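Local atomic coordinates of prolyl endopeptidase (Myxococcus xanthus, PDB entry 2BKL), a protein that probably hydrolyses oligopeptides on the carboxyl side of proline, and to a lesser extent alanine, as a serine peptidase of the S9A prolyl oligopeptidase family. Residues 433-438 against 470-475; 446-451 against 520-525. One frame throughout, in Å; residues are numbered along the deposited sequence.

Contact 1. Residues 433-438 against 470-475; sequences FVVHRK and PWLDAG
Leu472 and Arg437 show how a helix end can be held to a strand by apolar packing on one flank and charge on the other. The isobutyl group of Leu472 reaches from the last turn of the helix to the backbone of the strand: its CD2 lies 3.6 Å from Val435 O and also approaches His436 CA, while its CD1 meets CG1 of Val435 at 3.9 Å, the two side chains meeting at a slant. The aliphatic part of Arg437 lies over the end of the helix, CG and CD against Leu472 O, CD at 3.3 Å, and a bend at chi3 (68°) turns the guanidinium toward Asp473. There NH1 forms a long salt bridge to OD1 of Asp473 at 3.5 Å; the carboxylate oxygen lies at the guanidinium edge, in its plane, although the two flat groups are turned 65° apart. Both ends have further partners, Gln414 for NH1 and Tyr415 for OD1. One water joins the backbones between these flanks, accepting from Arg437 N and donating to Leu472 O, which also takes the N-H of Gly475 in the Schellman motif that ends the helix. The contact thus joins the antiparallel part of the mixed alpha/beta-hydrolase sheet to a short helix: strand 429-437 runs between strands 415-423 and 477-481, Tyr415 touches both Arg437 and Leu472, and Pro470, earlier in the helix, packs against helix 56-67.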
# COMPACT_ATOMS: atom_id res chain seq x y z
N PHE A 433 14.96 -9.61 5.83
CA PHE A 433 14.54 -11.01 5.81
C PHE A 433 15.10 -11.71 4.60
O PHE A 433 15.13 -11.16 3.51
CB PHE A 433 13.01 -11.12 5.78
CG PHE A 433 12.29 -10.50 6.94
CD1 PHE A 433 12.33 -11.10 8.19
CD2 PHE A 433 11.53 -9.34 6.77
CE1 PHE A 433 11.65 -10.53 9.27
CE2 PHE A 433 10.83 -8.81 7.84
CZ PHE A 433 10.90 -9.38 9.07
N VAL A 434 15.57 -12.95 4.80
CA VAL A 434 16.10 -13.75 3.72
C VAL A 434 15.43 -15.10 3.75
O VAL A 434 15.46 -15.80 4.77
CB VAL A 434 17.64 -13.89 3.78
CG1 VAL A 434 18.14 -14.59 2.51
CG2 VAL A 434 18.31 -12.53 3.92
N VAL A 435 14.81 -15.48 2.64
CA VAL A 435 13.97 -16.69 2.57
C VAL A 435 14.52 -17.60 1.49
O VAL A 435 14.85 -17.18 0.38
CB VAL A 435 12.49 -16.32 2.22
CG1 VAL A 435 11.60 -17.54 2.34
CG2 VAL A 435 11.98 -15.16 3.12
N HIS A 436 14.64 -18.88 1.81
CA HIS A 436 15.17 -19.85 0.86
C HIS A 436 14.88 -21.27 1.33
O HIS A 436 14.52 -21.50 2.47
CB HIS A 436 16.68 -19.67 0.68
CG HIS A 436 17.42 -19.63 1.98
ND1 HIS A 436 17.80 -20.77 2.66
CD2 HIS A 436 17.85 -18.58 2.72
CE1 HIS A 436 18.42 -20.41 3.78
NE2 HIS A 436 18.46 -19.09 3.83
N ARG A 437 15.08 -22.23 0.43
CA ARG A 437 15.04 -23.64 0.85
C ARG A 437 16.09 -23.91 1.91
O ARG A 437 17.21 -23.37 1.87
CB ARG A 437 15.29 -24.57 -0.34
CG ARG A 437 14.16 -24.67 -1.33
CD ARG A 437 14.46 -25.59 -2.48
NE ARG A 437 14.54 -26.96 -1.97
CZ ARG A 437 13.46 -27.73 -1.74
NH1 ARG A 437 12.23 -27.30 -2.01
NH2 ARG A 437 13.63 -28.94 -1.22
N LYS A 438 15.76 -24.80 2.83
CA LYS A 438 16.73 -25.24 3.84
C LYS A 438 18.01 -25.81 3.25
O LYS A 438 19.07 -25.64 3.83
CB LYS A 438 16.09 -26.26 4.80
CG LYS A 438 15.09 -25.64 5.72
CD LYS A 438 14.57 -26.62 6.79
CE LYS A 438 13.42 -26.02 7.59
NZ LYS A 438 12.73 -27.07 8.38
N PRO A 470 7.73 -20.96 -6.70
CA PRO A 470 8.53 -21.52 -7.81
C PRO A 470 10.00 -21.02 -7.80
O PRO A 470 10.94 -21.78 -8.07
CB PRO A 470 7.76 -21.04 -9.05
CG PRO A 470 6.40 -20.96 -8.54
CD PRO A 470 6.50 -20.32 -7.19
N TRP A 471 10.20 -19.79 -7.36
CA TRP A 471 11.54 -19.21 -7.27
C TRP A 471 12.36 -19.95 -6.23
O TRP A 471 13.47 -20.40 -6.52
CB TRP A 471 11.41 -17.72 -6.96
CG TRP A 471 12.70 -16.94 -6.94
CD1 TRP A 471 13.37 -16.47 -5.83
CD2 TRP A 471 13.47 -16.56 -8.06
NE1 TRP A 471 14.51 -15.82 -6.22
CE2 TRP A 471 14.57 -15.82 -7.59
CE3 TRP A 471 13.32 -16.73 -9.44
CZ2 TRP A 471 15.53 -15.29 -8.45
CZ3 TRP A 471 14.26 -16.19 -10.29
CH2 TRP A 471 15.34 -15.47 -9.79
N LEU A 472 11.79 -20.15 -5.05
CA LEU A 472 12.47 -20.86 -3.96
C LEU A 472 12.74 -22.30 -4.37
O LEU A 472 13.81 -22.83 -4.11
CB LEU A 472 11.63 -20.85 -2.68
CG LEU A 472 11.26 -19.48 -2.09
CD1 LEU A 472 10.53 -19.67 -0.79
CD2 LEU A 472 12.46 -18.57 -1.90
N ASP A 473 11.78 -22.91 -5.06
CA ASP A 473 11.93 -24.31 -5.47
C ASP A 473 12.99 -24.53 -6.54
O ASP A 473 13.56 -25.65 -6.65
CB ASP A 473 10.58 -24.88 -5.90
CG ASP A 473 9.61 -25.04 -4.74
OD1 ASP A 473 10.08 -25.02 -3.58
OD2 ASP A 473 8.37 -25.19 -4.88
N ALA A 474 13.27 -23.48 -7.30
CA ALA A 474 14.33 -23.47 -8.30
C ALA A 474 15.71 -23.16 -7.70
O ALA A 474 16.68 -23.02 -8.44
CB ALA A 474 13.98 -22.47 -9.41
N GLY A 475 15.78 -23.04 -6.37
CA GLY A 475 17.01 -22.77 -5.63
C GLY A 475 17.24 -21.28 -5.44
O GLY A 475 18.36 -20.86 -5.18
O HOH W 1 15.67 -21.83 -2.35

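Contact 2. Residues 446-451 against 520-525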
# COMPACT_ATOMS: atom_id res chain seq x y z
N ALA A 446 23.26 -18.50 -6.11
CA ALA A 446 21.81 -18.65 -6.15
C ALA A 446 21.15 -17.45 -6.84
O ALA A 446 21.50 -16.31 -6.54
CB ALA A 446 21.26 -18.77 -4.73
N PRO A 447 20.18 -17.69 -7.70
CA PRO A 447 19.40 -16.58 -8.27
C PRO A 447 18.69 -15.93 -7.08
O PRO A 447 18.05 -16.62 -6.29
CB PRO A 447 18.39 -17.28 -9.18
CG PRO A 447 18.67 -18.67 -9.16
CD PRO A 447 19.70 -19.00 -8.14
N THR A 448 18.79 -14.63 -6.97
CA THR A 448 18.26 -13.92 -5.83
C THR A 448 17.41 -12.76 -6.27
O THR A 448 17.76 -12.08 -7.22
CB THR A 448 19.45 -13.45 -4.97
OG1 THR A 448 20.14 -14.61 -4.48
CG2 THR A 448 19.04 -12.64 -3.73
N LEU A 449 16.31 -12.55 -5.58
CA LEU A 449 15.39 -11.45 -5.84
C LEU A 449 15.29 -10.63 -4.55
O LEU A 449 14.86 -11.15 -3.53
CB LEU A 449 14.03 -11.97 -6.24
CG LEU A 449 12.92 -10.95 -6.51
CD1 LEU A 449 13.26 -10.05 -7.62
CD2 LEU A 449 11.64 -11.73 -6.83
N LEU A 450 15.67 -9.38 -4.62
CA LEU A 450 15.75 -8.47 -3.48
C LEU A 450 14.68 -7.39 -3.68
O LEU A 450 14.67 -6.69 -4.71
CB LEU A 450 17.15 -7.83 -3.40
CG LEU A 450 17.31 -6.62 -2.49
CD1 LEU A 450 17.00 -6.98 -1.02
CD2 LEU A 450 18.68 -6.03 -2.63
N TYR A 451 13.81 -7.29 -2.70
CA TYR A 451 12.65 -6.40 -2.72
C TYR A 451 12.79 -5.32 -1.64
O TYR A 451 13.25 -5.57 -0.52
CB TYR A 451 11.41 -7.26 -2.42
CG TYR A 451 10.07 -6.57 -2.32
CD1 TYR A 451 9.64 -5.74 -3.33
CD2 TYR A 451 9.20 -6.87 -1.29
CE1 TYR A 451 8.37 -5.14 -3.28
CE2 TYR A 451 7.93 -6.29 -1.23
CZ TYR A 451 7.56 -5.39 -2.22
OH TYR A 451 6.32 -4.74 -2.22
N LYS A 520 27.56 -14.77 0.50
CA LYS A 520 27.63 -15.99 -0.32
C LYS A 520 26.26 -16.52 -0.75
O LYS A 520 26.13 -17.69 -1.10
CB LYS A 520 28.48 -17.08 0.35
CG LYS A 520 29.90 -16.64 0.71
CD LYS A 520 30.72 -16.27 -0.51
CE LYS A 520 32.20 -16.10 -0.14
NZ LYS A 520 32.92 -15.22 -1.10
N TYR A 521 25.24 -15.67 -0.76
CA TYR A 521 23.98 -16.08 -1.36
C TYR A 521 24.08 -16.04 -2.87
O TYR A 521 23.56 -16.90 -3.55
CB TYR A 521 22.83 -15.21 -0.90
CG TYR A 521 22.52 -15.31 0.57
CD1 TYR A 521 21.72 -16.33 1.06
CD2 TYR A 521 23.01 -14.37 1.47
CE1 TYR A 521 21.45 -16.44 2.42
CE2 TYR A 521 22.74 -14.48 2.82
CZ TYR A 521 21.93 -15.49 3.28
OH TYR A 521 21.62 -15.61 4.64
N THR A 522 24.74 -15.03 -3.40
CA THR A 522 24.59 -14.70 -4.81
C THR A 522 25.78 -13.90 -5.33
O THR A 522 26.77 -13.68 -4.63
CB THR A 522 23.25 -13.98 -5.00
OG1 THR A 522 22.89 -13.89 -6.38
CG2 THR A 522 23.25 -12.57 -4.48
N GLN A 523 25.67 -13.48 -6.58
CA GLN A 523 26.65 -12.58 -7.21
C GLN A 523 25.86 -11.60 -8.09
O GLN A 523 24.69 -11.86 -8.39
CB GLN A 523 27.70 -13.33 -8.03
CG GLN A 523 27.12 -14.22 -9.09
CD GLN A 523 28.18 -14.88 -9.95
OE1 GLN A 523 29.04 -14.20 -10.50
NE2 GLN A 523 28.12 -16.20 -10.07
N PRO A 524 26.45 -10.46 -8.45
CA PRO A 524 25.69 -9.46 -9.21
C PRO A 524 24.91 -10.01 -10.42
O PRO A 524 23.74 -9.67 -10.61
CB PRO A 524 26.76 -8.45 -9.59
CG PRO A 524 27.71 -8.52 -8.45
CD PRO A 524 27.80 -9.96 -8.12
N LYS A 525 25.53 -10.87 -11.23
CA LYS A 525 24.86 -11.37 -12.45
C LYS A 525 23.72 -12.33 -12.16
O LYS A 525 22.96 -12.73 -13.08
CB LYS A 525 25.85 -12.01 -13.44
CG LYS A 525 26.38 -13.38 -13.04
CD LYS A 525 27.46 -13.91 -14.03
CE LYS A 525 28.77 -13.10 -14.01
NZ LYS A 525 29.97 -13.92 -14.41
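Ala446 O is gripped by two hydroxyls, one from each segment, and illustrates how a buried carbonyl can be satisfied by side chains. Thr522 OG1 donates to it at 2.8 Å, arriving nearly in line with the C=O bond (163°). Thr448 OG1, from the same segment as the carbonyl, donates at 3.0 Å from well above the carbonyl plane. With OG1 of Thr522 anti to its own backbone N (chi1 -167°), the hydroxyl is directed at the carbonyl, and the Thr522 methyl CG2 lies 3.9 Å from Thr448 CB. The two threonines cross at an angle and are closely fitted: Thr448 OG1 comes within 3.2 Å of Thr522 CB.

Beside this pair the backbones make a second link. Ala446 N donates to Tyr521 O at 3.0 Å, in the carbonyl plane but bent at the hydrogen (138°), and the Ala446 methyl sits against the same oxygen, CB to O 3.2 Å. The Tyr521 ring leads away from the contact, its hydroxyl bonded to Glu418 and its ring engaged in a cation-pi interaction with Arg442. A valine at Thr522 would probably leave Ala446 O with Thr448 as its one hydroxyl donor here and weaken the tie between the segments.

Both backbone polar groups of Ala446 are thus paired with the loop that follows helix 503-518. These bonds join that loop to the N-terminal end of segment 446-451, whose strand 448-451 lies between strands 477-481 and 527-532 of the alpha/beta-hydrolase sheet. All four touching residues are buried, which suggests that this small polar network meets hydrogen-bonding needs that solvent could hardly serve.

Following the chain from the N terminus, past the beta-propeller, strand 429-437 comes first, then strand 448-451 and helix 469-473, where contact 1 closes a loop of 31 intervening residues. Contact 2 begins within that loop, at 446-451, and closes only after helix 503-518, at 520-525, so the two closures cross. Contact 1 ties the antiparallel edge region of the mixed sheet to a short helix; contact 2 joins the start of a parallel strand to the loop leading into strand 527-532. Their centres lie about 11 Å apart and they touch directly: Trp471 CZ2 packs 3.5 Å from Pro447 C, and Gly475 O approaches Ala446 CB. Together they interlock successive elements of the alpha/beta-hydrolase domain.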